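Local coordinates for uncharacterized protein (Xanthomonas campestris pv. campestris, PDB 3HIU), which is of unknown function but has the four-helix-bundle architecture of a ferritin-like protein and pairs with a second copy of itself, at residues Y101-V115 and C130-L144. Numbering follows the deposited sequence. Where two conformers were deposited one is given.
Sequences YAFEHLEIASYRALV and CEDILQQEIEMAEWL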
loop_
_atom_site.group_PDB
_atom_site.type_symbol
_atom_site.label_atom_id
_atom_site.label_comp_id
_atom_site.label_asym_id
_atom_site.label_seq_id
_atom_site.Cartn_x
_atom_site.Cartn_y
_atom_site.Cartn_z
ATOM N N TYR B 101 -1.856 -5.076 3.864
ATOM C CA TYR B 101 -1.446 -5.396 2.503
ATOM C C TYR B 101 -0.830 -4.180 1.782
ATOM O O TYR B 101 0.181 -4.316 1.086
ATOM C CB TYR B 101 -2.658 -5.950 1.747
ATOM C CG TYR B 101 -2.440 -6.253 0.282
ATOM C CD1 TYR B 101 -1.836 -7.448 -0.128
ATOM C CD2 TYR B 101 -2.872 -5.360 -0.699
ATOM C CE1 TYR B 101 -1.655 -7.731 -1.475
ATOM C CE2 TYR B 101 -2.693 -5.634 -2.046
ATOM C CZ TYR B 101 -2.084 -6.817 -2.432
ATOM O OH TYR B 101 -1.907 -7.079 -3.776
ATOM N N ALA B 102 -1.432 -3.001 1.971
ATOM C CA ALA B 102 -0.956 -1.753 1.366
ATOM C C ALA B 102 0.397 -1.317 1.916
ATOM O O ALA B 102 1.246 -0.854 1.166
ATOM C CB ALA B 102 -1.978 -0.640 1.549
ATOM N N PHE B 103 0.595 -1.455 3.226
ATOM C CA PHE B 103 1.889 -1.128 3.813
ATOM C C PHE B 103 2.965 -2.088 3.318
ATOM O O PHE B 103 4.094 -1.674 3.074
ATOM C CB PHE B 103 1.834 -1.120 5.345
ATOM C CG PHE B 103 2.978 -0.356 6.000
ATOM C CD1 PHE B 103 4.103 -1.024 6.478
ATOM C CD2 PHE B 103 2.923 1.037 6.138
ATOM C CE1 PHE B 103 5.153 -0.319 7.082
ATOM C CE2 PHE B 103 3.963 1.744 6.745
ATOM C CZ PHE B 103 5.077 1.064 7.215
ATOM N N GLU B 104 2.616 -3.366 3.165
ATOM C CA GLU B 104 3.561 -4.372 2.664
ATOM C C GLU B 104 3.942 -4.060 1.218
ATOM O O GLU B 104 4.959 -4.545 0.710
ATOM C CB GLU B 104 2.977 -5.789 2.749
ATOM C CG GLU B 104 2.755 -6.330 4.168
ATOM C CD GLU B 104 4.049 -6.504 4.955
ATOM O OE1 GLU B 104 5.136 -6.247 4.402
ATOM O OE2 GLU B 104 3.974 -6.902 6.135
ATOM N N HIS B 105 3.115 -3.260 0.550
ATOM C CA HIS B 105 3.468 -2.790 -0.783
ATOM C C HIS B 105 4.227 -1.456 -0.755
ATOM O O HIS B 105 5.087 -1.206 -1.594
ATOM C CB HIS B 105 2.240 -2.772 -1.698
ATOM C CG HIS B 105 1.988 -4.091 -2.359
ATOM N ND1 HIS B 105 1.138 -5.045 -1.832
ATOM C CD2 HIS B 105 2.509 -4.638 -3.488
ATOM C CE1 HIS B 105 1.136 -6.109 -2.615
ATOM N NE2 HIS B 105 1.954 -5.888 -3.624
ATOM N N LEU B 106 3.923 -0.612 0.225
ATOM C CA LEU B 106 4.771 0.530 0.500
ATOM C C LEU B 106 6.181 0.010 0.697
ATOM O O LEU B 106 7.125 0.501 0.098
ATOM C CB LEU B 106 4.307 1.254 1.765
ATOM C CG LEU B 106 4.997 2.591 2.053
ATOM C CD1 LEU B 106 4.989 3.459 0.809
ATOM C CD2 LEU B 106 4.320 3.317 3.218
ATOM N N GLU B 107 6.321 -1.007 1.533
ATOM C CA GLU B 107 7.635 -1.579 1.816
ATOM C C GLU B 107 8.327 -2.130 0.568
ATOM O O GLU B 107 9.493 -1.815 0.312
ATOM C CB GLU B 107 7.538 -2.651 2.907
ATOM C CG GLU B 107 7.262 -2.092 4.302
ATOM C CD GLU B 107 7.473 -3.126 5.393
ATOM O OE1 GLU B 107 8.435 -2.982 6.174
ATOM O OE2 GLU B 107 6.683 -4.092 5.461
ATOM N N ILE B 108 7.613 -2.953 -0.199
ATOM C CA ILE B 108 8.115 -3.442 -1.486
ATOM C C ILE B 108 8.729 -2.295 -2.298
ATOM O O ILE B 108 9.941 -2.237 -2.498
ATOM C CB ILE B 108 6.997 -4.104 -2.313
ATOM C CG1 ILE B 108 6.554 -5.416 -1.663
ATOM C CG2 ILE B 108 7.459 -4.350 -3.733
ATOM C CD1 ILE B 108 5.095 -5.766 -1.918
ATOM N N ALA B 109 7.890 -1.373 -2.751
ATOM C CA ALA B 109 8.375 -0.256 -3.536
ATOM C C ALA B 109 9.656 0.341 -2.940
ATOM O O ALA B 109 10.640 0.537 -3.649
ATOM C CB ALA B 109 7.294 0.795 -3.688
ATOM N N SER B 110 9.656 0.614 -1.641
ATOM C CA SER B 110 10.819 1.241 -1.014
ATOM C C SER B 110 12.080 0.394 -1.119
ATOM O O SER B 110 13.160 0.897 -1.437
ATOM C CB SER B 110 10.537 1.529 0.453
ATOM O OG SER B 110 9.270 2.132 0.579
ATOM N N TYR B 111 11.940 -0.895 -0.846
ATOM C CA TYR B 111 13.086 -1.775 -0.872
ATOM C C TYR B 111 13.580 -2.031 -2.297
ATOM O O TYR B 111 14.781 -2.158 -2.523
ATOM C CB TYR B 111 12.778 -3.068 -0.122
ATOM C CG TYR B 111 12.841 -2.901 1.382
ATOM C CD1 TYR B 111 14.046 -2.621 2.008
ATOM C CD2 TYR B 111 11.701 -3.021 2.175
ATOM C CE1 TYR B 111 14.127 -2.470 3.381
ATOM C CE2 TYR B 111 11.764 -2.868 3.560
ATOM C CZ TYR B 111 12.987 -2.594 4.157
ATOM O OH TYR B 111 13.090 -2.441 5.525
ATOM N N ARG B 112 12.668 -2.094 -3.262
ATOM C CA ARG B 112 13.092 -2.163 -4.653
ATOM C C ARG B 112 13.981 -0.971 -4.960
ATOM O O ARG B 112 15.046 -1.130 -5.533
ATOM C CB ARG B 112 11.904 -2.170 -5.612
ATOM C CG ARG B 112 11.065 -3.438 -5.580
ATOM C CD ARG B 112 9.895 -3.366 -6.571
ATOM N NE ARG B 112 10.229 -3.938 -7.874
ATOM C CZ ARG B 112 10.313 -3.251 -9.010
ATOM N NH1 ARG B 112 10.628 -3.876 -10.131
ATOM N NH2 ARG B 112 10.075 -1.950 -9.040
ATOM N N ALA B 113 13.540 0.227 -4.574
ATOM C CA ALA B 113 14.292 1.451 -4.849
ATOM C C ALA B 113 15.553 1.567 -3.989
ATOM O O ALA B 113 16.456 2.331 -4.317
ATOM C CB ALA B 113 13.411 2.678 -4.704
ATOM N N LEU B 114 15.621 0.805 -2.899
ATOM C CA LEU B 114 16.860 0.696 -2.128
ATOM C C LEU B 114 17.910 -0.164 -2.830
ATOM O O LEU B 114 19.096 0.168 -2.847
ATOM C CB LEU B 114 16.603 0.154 -0.727
ATOM C CG LEU B 114 16.786 1.222 0.347
ATOM C CD1 LEU B 114 16.081 0.802 1.623
ATOM C CD2 LEU B 114 18.266 1.453 0.582
ATOM N N VAL B 115 17.475 -1.274 -3.404
ATOM C CA VAL B 115 18.366 -2.109 -4.192
ATOM C C VAL B 115 19.016 -1.307 -5.325
ATOM O O VAL B 115 20.126 -1.619 -5.759
ATOM C CB VAL B 115 17.613 -3.310 -4.773
ATOM C CG1 VAL B 115 18.561 -4.209 -5.544
ATOM C CG2 VAL B 115 16.929 -4.086 -3.653
ATOM N N CYS B 130 18.820 -5.766 1.172
ATOM C CA CYS B 130 17.572 -5.158 0.746
ATOM C C CYS B 130 16.713 -6.050 -0.141
ATOM O O CYS B 130 15.487 -5.970 -0.103
ATOM C CB CYS B 130 17.854 -3.831 0.064
ATOM S SG CYS B 130 18.594 -2.667 1.187
ATOM N N GLU B 131 17.346 -6.893 -0.943
ATOM C CA GLU B 131 16.598 -7.798 -1.807
ATOM C C GLU B 131 15.983 -8.905 -0.960
ATOM O O GLU B 131 14.948 -9.482 -1.316
ATOM C CB GLU B 131 17.499 -8.397 -2.895
ATOM C CG GLU B 131 17.914 -7.423 -3.994
ATOM C CD GLU B 131 19.161 -7.883 -4.750
ATOM O OE1 GLU B 131 19.426 -9.105 -4.798
ATOM O OE2 GLU B 131 19.884 -7.021 -5.295
ATOM N N ASP B 132 16.630 -9.196 0.166
ATOM C CA ASP B 132 16.180 -10.274 1.032
ATOM C C ASP B 132 15.009 -9.805 1.882
ATOM O O ASP B 132 14.021 -10.527 2.032
ATOM C CB ASP B 132 17.326 -10.818 1.891
ATOM C CG ASP B 132 18.280 -11.695 1.096
ATOM O OD1 ASP B 132 17.804 -12.429 0.202
ATOM O OD2 ASP B 132 19.505 -11.653 1.355
ATOM N N ILE B 133 15.110 -8.593 2.420
ATOM C CA ILE B 133 13.970 -7.976 3.093
ATOM C C ILE B 133 12.798 -7.858 2.113
ATOM O O ILE B 133 11.644 -8.113 2.463
ATOM C CB ILE B 133 14.327 -6.580 3.672
ATOM C CG1 ILE B 133 15.311 -6.719 4.838
ATOM C CG2 ILE B 133 13.061 -5.830 4.118
ATOM C CD1 ILE B 133 15.922 -5.399 5.293
ATOM N N LEU B 134 13.106 -7.480 0.877
ATOM C CA LEU B 134 12.089 -7.333 -0.166
ATOM C C LEU B 134 11.271 -8.608 -0.387
ATOM O O LEU B 134 10.051 -8.556 -0.461
ATOM C CB LEU B 134 12.738 -6.881 -1.483
ATOM C CG LEU B 134 11.907 -7.080 -2.756
ATOM C CD1 LEU B 134 10.581 -6.321 -2.683
ATOM C CD2 LEU B 134 12.714 -6.652 -3.967
ATOM N N GLN B 135 11.960 -9.744 -0.491
ATOM C CA GLN B 135 11.321 -11.038 -0.753
ATOM C C GLN B 135 10.375 -11.427 0.385
ATOM O O GLN B 135 9.354 -12.078 0.158
ATOM C CB GLN B 135 12.376 -12.136 -0.973
ATOM C CG GLN B 135 12.163 -13.000 -2.234
ATOM C CD GLN B 135 11.193 -14.171 -2.044
ATOM O OE1 GLN B 135 11.116 -14.773 -0.969
ATOM N NE2 GLN B 135 10.462 -14.508 -3.104
ATOM N N GLN B 136 10.719 -11.013 1.604
ATOM C CA GLN B 136 9.868 -11.254 2.768
ATOM C C GLN B 136 8.588 -10.417 2.733
ATOM O O GLN B 136 7.531 -10.866 3.187
ATOM C CB GLN B 136 10.636 -10.969 4.064
ATOM C CG GLN B 136 11.971 -11.696 4.192
ATOM C CD GLN B 136 12.635 -11.455 5.543
ATOM O OE1 GLN B 136 12.426 -10.418 6.178
ATOM N NE2 GLN B 136 13.437 -12.413 5.988
ATOM N N GLU B 137 8.690 -9.194 2.209
ATOM C CA GLU B 137 7.523 -8.317 2.093
ATOM C C GLU B 137 6.596 -8.885 1.037
ATOM O O GLU B 137 5.378 -8.951 1.221
ATOM C CB GLU B 137 7.938 -6.884 1.745
ATOM C CG GLU B 137 8.965 -6.290 2.690
ATOM C CD GLU B 137 8.690 -6.645 4.135
ATOM O OE1 GLU B 137 7.514 -6.702 4.541
ATOM O OE2 GLU B 137 9.656 -6.868 4.877
ATOM N N ILE B 138 7.190 -9.334 -0.063
ATOM C CA ILE B 138 6.427 -9.999 -1.111
ATOM C C ILE B 138 5.752 -11.255 -0.586
ATOM O O ILE B 138 4.552 -11.455 -0.779
ATOM C CB ILE B 138 7.311 -10.341 -2.297
ATOM C CG1 ILE B 138 7.576 -9.070 -3.116
ATOM C CG2 ILE B 138 6.643 -11.411 -3.147
ATOM C CD1 ILE B 138 8.658 -9.204 -4.160
ATOM N N GLU B 139 6.532 -12.099 0.082
ATOM C CA GLU B 139 6.015 -13.306 0.716
ATOM C C GLU B 139 4.818 -12.975 1.615
ATOM O O GLU B 139 3.763 -13.613 1.547
ATOM C CB GLU B 139 7.134 -13.967 1.537
ATOM C CG GLU B 139 7.014 -15.479 1.718
ATOM C CD GLU B 139 6.454 -15.877 3.071
ATOM O OE1 GLU B 139 5.324 -15.465 3.404
ATOM O OE2 GLU B 139 7.144 -16.620 3.798
HETATM N N MSE B 140 4.991 -11.958 2.466
HETATM C CA MSE B 140 3.971 -11.578 3.452
HETATM C C MSE B 140 2.718 -10.994 2.797
HETATM O O MSE B 140 1.588 -11.366 3.135
HETATM C CB MSE B 140 4.565 -10.582 4.451
HETATM C CG MSE B 140 3.608 -10.106 5.551
HETATM SE SE MSE B 140 2.863 -11.520 6.684
HETATM C CE MSE B 140 2.606 -10.496 8.304
ATOM N N ALA B 141 2.940 -10.077 1.858
ATOM C CA ALA B 141 1.861 -9.442 1.120
ATOM C C ALA B 141 1.029 -10.512 0.432
ATOM O O ALA B 141 -0.212 -10.452 0.420
ATOM C CB ALA B 141 2.438 -8.465 0.094
ATOM N N GLU B 142 1.727 -11.494 -0.143
ATOM C CA GLU B 142 1.073 -12.636 -0.765
ATOM C C GLU B 142 0.226 -13.418 0.228
ATOM O O GLU B 142 -0.850 -13.904 -0.109
ATOM C CB GLU B 142 2.104 -13.567 -1.388
ATOM C CG GLU B 142 2.414 -13.265 -2.831
ATOM C CD GLU B 142 3.093 -14.426 -3.522
ATOM O OE1 GLU B 142 3.851 -14.183 -4.487
ATOM O OE2 GLU B 142 2.870 -15.584 -3.099
ATOM N N TRP B 143 0.712 -13.544 1.455
ATOM C CA TRP B 143 -0.030 -14.298 2.453
ATOM C C TRP B 143 -1.398 -13.677 2.721
ATOM O O TRP B 143 -2.398 -14.380 2.832
ATOM C CB TRP B 143 0.763 -14.420 3.756
ATOM C CG TRP B 143 0.208 -15.479 4.675
ATOM C CD1 TRP B 143 0.678 -16.756 4.836
ATOM C CD2 TRP B 143 -0.936 -15.361 5.545
ATOM N NE1 TRP B 143 -0.092 -17.431 5.756
ATOM C CE2 TRP B 143 -1.084 -16.601 6.205
ATOM C CE3 TRP B 143 -1.834 -14.328 5.831
ATOM C CZ2 TRP B 143 -2.105 -16.832 7.133
ATOM C CZ3 TRP B 143 -2.841 -14.561 6.754
ATOM C CH2 TRP B 143 -2.968 -15.804 7.391
ATOM N N LEU B 144 -1.439 -12.356 2.816
ATOM C CA LEU B 144 -2.664 -11.664 3.195
ATOM C C LEU B 144 -3.727 -11.652 2.095
ATOM O O LEU B 144 -4.913 -11.844 2.376
ATOM C CB LEU B 144 -2.351 -10.220 3.606
ATOM C CG LEU B 144 -1.387 -9.942 4.755
ATOM C CD1 LEU B 144 -0.968 -8.499 4.647
ATOM C CD2 LEU B 144 -2.071 -10.212 6.074
#
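Glu104 and Glu137 bring carboxylates together in the buried middle of an antiparallel helix pair, Glu104 OE1 standing 2.4 Å from Glu137 OE1 with the two planes only 7° apart. Glu107 adds a third, its OE2 2.9 Å from Glu137 OE1, two acceptors between which no bond is evident; this carboxylate plane is clearly turned from that of Glu137. The axes of 101-115 and 130-144 approach to 8.7 Å at 161°, nearly antiparallel, and side chains interlock as knobs into holes. Glu104 sits among Glu137, Met140 (a selenomethionine), Ala141 and Leu144, while Glu137 reciprocates among Glu104, Glu107, Ile108 and Tyr111. CB of Glu104 rests on Ala141 CB, and the bend at chi2 then carries OE2 to Met140 CG.

The tightest apolar packing is at Tyr111, where Ile133 CG2 lies over one ring face, 3.4 Å from the centroid and 19° off the normal, a CH-pi contact. CG2 of Ile133 is directed there by standing opposite its own backbone N across the CA–CB bond. Ile108 is a further buried knob, among Leu134, Glu137, Ile138 and Ala141, its CG2 meeting Leu134 CD1 at 3.8 Å.

The looser side is the flank of Arg112, Leu134 and Ile138, all partly exposed: Arg112 CG comes only to 4.0 Å from Leu134 CD2, and the Arg112 guanidinium turns to Gln148 of the second subunit.

Helices 94-120 and 124-159 thus form an antiparallel hairpin within the ferritin-like bundle. His45 of helix 36-62 hydrogen-bonds Glu137 OE1, and a bound sodium ion lies beside Glu107. The gathered carboxylates, His45 and the sodium ion are consistent with a metal site of the ferritin-like kind, although a physiological metal remains unestablished.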